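Local coordinates for mucus binding protein (Lactobacillus reuteri, PDB 3I57) that is a cell-wall-anchored surface protein that probably binds mucus and, through this type 2 repeat, binds immunoglobulins, at residues 25-30 and 56-61. Numbering follows the deposited sequence.
With CA (calcium ion), chain C.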
loop_
_atom_site.group_PDB
_atom_site.type_symbol
_atom_site.label_atom_id
_atom_site.label_comp_id
_atom_site.label_asym_id
_atom_site.label_seq_id
_atom_site.Cartn_x
_atom_site.Cartn_y
_atom_site.Cartn_z
ATOM N N TYR A 25 47.091 -3.562 9.151
ATOM C CA TYR A 25 48.383 -3.032 8.847
ATOM C C TYR A 25 48.402 -2.419 7.462
ATOM O O TYR A 25 47.705 -2.868 6.534
ATOM C CB TYR A 25 49.415 -4.155 8.885
ATOM C CG TYR A 25 49.489 -4.838 10.208
ATOM C CD1 TYR A 25 50.068 -4.185 11.314
ATOM C CD2 TYR A 25 49.025 -6.149 10.366
ATOM C CE1 TYR A 25 50.154 -4.808 12.540
ATOM C CE2 TYR A 25 49.110 -6.790 11.593
ATOM C CZ TYR A 25 49.675 -6.104 12.677
ATOM O OH TYR A 25 49.786 -6.735 13.891
ATOM N N THR A 26 49.219 -1.393 7.322
ATOM C CA THR A 26 49.404 -0.771 6.029
ATOM C C THR A 26 49.833 -1.822 5.028
ATOM O O THR A 26 50.737 -2.620 5.304
ATOM C CB THR A 26 50.486 0.336 6.141
ATOM O OG1 THR A 26 49.985 1.368 7.000
ATOM C CG2 THR A 26 50.809 0.929 4.785
ATOM N N ASP A 27 49.175 -1.803 3.864
ATOM C CA ASP A 27 49.404 -2.723 2.759
ATOM C C ASP A 27 48.829 -4.132 2.954
ATOM O O ASP A 27 48.891 -4.957 2.050
ATOM C CB ASP A 27 50.866 -2.733 2.282
ATOM C CG ASP A 27 51.254 -1.424 1.671
ATOM O OD1 ASP A 27 50.407 -0.849 0.964
ATOM O OD2 ASP A 27 52.372 -0.948 1.932
ATOM N N GLU A 28 48.254 -4.397 4.124
ATOM C CA GLU A 28 47.542 -5.651 4.312
ATOM C C GLU A 28 46.268 -5.607 3.474
ATOM O O GLU A 28 45.600 -4.580 3.425
ATOM C CB GLU A 28 47.208 -5.831 5.799
ATOM C CG GLU A 28 46.317 -7.038 6.138
ATOM C CD GLU A 28 45.756 -6.970 7.560
ATOM O OE1 GLU A 28 46.341 -6.270 8.428
ATOM O OE2 GLU A 28 44.734 -7.645 7.816
ATOM N N THR A 29 45.931 -6.718 2.813
ATOM C CA THR A 29 44.623 -6.799 2.144
ATOM C C THR A 29 43.487 -6.795 3.192
ATOM O O THR A 29 43.537 -7.558 4.164
ATOM C CB THR A 29 44.532 -8.026 1.224
ATOM O OG1 THR A 29 45.475 -7.877 0.163
ATOM C CG2 THR A 29 43.070 -8.186 0.619
ATOM N N ILE A 30 42.479 -5.932 3.019
ATOM C CA ILE A 30 41.465 -5.785 4.105
ATOM C C ILE A 30 40.686 -7.103 4.188
ATOM O O ILE A 30 40.089 -7.488 3.213
ATOM C CB ILE A 30 40.492 -4.592 3.868
ATOM C CG1 ILE A 30 41.228 -3.238 3.872
ATOM C CG2 ILE A 30 39.361 -4.616 4.934
ATOM C CD1 ILE A 30 40.488 -2.122 3.110
ATOM N N GLY A 56 39.428 -6.721 -2.981
ATOM C CA GLY A 56 40.876 -6.793 -2.757
ATOM C C GLY A 56 41.535 -5.502 -2.314
ATOM O O GLY A 56 42.769 -5.380 -2.368
ATOM N N GLU A 57 40.723 -4.544 -1.873
ATOM C CA GLU A 57 41.198 -3.284 -1.276
ATOM C C GLU A 57 42.188 -3.562 -0.131
ATOM O O GLU A 57 41.957 -4.484 0.655
ATOM C CB GLU A 57 39.986 -2.508 -0.727
ATOM C CG GLU A 57 40.253 -1.066 -0.306
ATOM C CD GLU A 57 40.276 -0.122 -1.489
ATOM O OE1 GLU A 57 40.434 -0.618 -2.621
ATOM O OE2 GLU A 57 40.129 1.102 -1.282
ATOM N N LYS A 58 43.274 -2.778 -0.068
ATOM C CA LYS A 58 44.243 -2.784 1.045
ATOM C C LYS A 58 44.062 -1.630 2.031
ATOM O O LYS A 58 43.581 -0.551 1.662
ATOM C CB LYS A 58 45.683 -2.662 0.508
ATOM C CG LYS A 58 46.111 -3.766 -0.425
ATOM C CD LYS A 58 47.503 -3.495 -1.061
ATOM C CE LYS A 58 47.764 -2.025 -1.362
ATOM N NZ LYS A 58 48.971 -1.824 -2.244
ATOM N N PHE A 59 44.528 -1.825 3.263
ATOM C CA PHE A 59 44.659 -0.727 4.207
ATOM C C PHE A 59 45.701 0.268 3.651
ATOM O O PHE A 59 46.752 -0.149 3.150
ATOM C CB PHE A 59 45.110 -1.218 5.603
ATOM C CG PHE A 59 44.076 -2.054 6.337
ATOM C CD1 PHE A 59 43.092 -1.442 7.115
ATOM C CD2 PHE A 59 44.091 -3.438 6.251
ATOM C CE1 PHE A 59 42.131 -2.205 7.783
ATOM C CE2 PHE A 59 43.151 -4.209 6.930
ATOM C CZ PHE A 59 42.167 -3.587 7.696
ATOM N N ASP A 60 45.394 1.567 3.747
ATOM C CA ASP A 60 46.274 2.636 3.224
ATOM C C ASP A 60 47.518 2.893 4.070
ATOM O O ASP A 60 47.788 2.190 5.022
ATOM C CB ASP A 60 45.522 3.953 3.038
ATOM C CG ASP A 60 45.003 4.540 4.338
ATOM O OD1 ASP A 60 45.579 4.336 5.439
ATOM O OD2 ASP A 60 43.988 5.251 4.249
ATOM N N ASN A 61 48.273 3.917 3.697
ATOM C CA ASN A 61 49.454 4.306 4.446
ATOM C C ASN A 61 49.265 5.740 4.914
ATOM O O ASN A 61 50.176 6.565 4.793
ATOM C CB ASN A 61 50.687 4.205 3.540
ATOM C CG ASN A 61 51.991 4.544 4.269
ATOM O OD1 ASN A 61 52.108 4.337 5.470
ATOM N ND2 ASN A 61 52.981 5.061 3.526
HETATM CA CA CA C . 44.380 5.340 7.247
HETATM O O HOH W 1 48.526 1.133 1.322
HETATM O O HOH W 2 51.301 0.111 -1.434
HETATM O O HOH W 3 45.047 -6.757 -2.071
HETATM O O HOH W 4 39.886 -6.373 0.636
HETATM O O HOH W 5 43.433 5.079 9.545
HETATM O O HOH W 6 42.790 3.624 6.842
#
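A type II beta turn, Tyr25 to Glu28, docks on the loop that leads into the calcium site. Three backbone hydrogen bonds join the loops: Asp27 N to Phe59 O and Phe59 N to Glu28 O, both 3.0 Å, and Ile30 N to Glu57 O, 2.8 Å. Thr29 and Lys58 form a single beta bridge. Phe59 CB lies 3.2 Å from Tyr25 O. Ile30 CG1 sits over the centre of one Phe59 ring face, a CH-pi contact 3.7 Å from the centroid. Tyr25 N lies over the other face, its N-H held by Glu28 OE1. In the beta-grasp fold of this mucin-binding domain, Phe59 and Ile30 also pack on Val4 of strand 2-10. With an alanine for Phe59, Ile30 CG1 would probably face a gap beside the turn. Thr26 OG1 donates to Asp60 O at 3.1 Å, in the carbonyl plane, and is also hydrogen-bonded to Gln2 NE2. Thr26 chi1 of -65° puts CG2 anti to the backbone N, 3.5 Å from Asn61 CB. Asp27 OD1 and Lys58 NZ form a long salt bridge, also joined by water 2. Asp60 OD1 binds calcium at 2.4 Å, alongside Gln2 OE1, the backbone O of Asp62 and Asn65, and two waters.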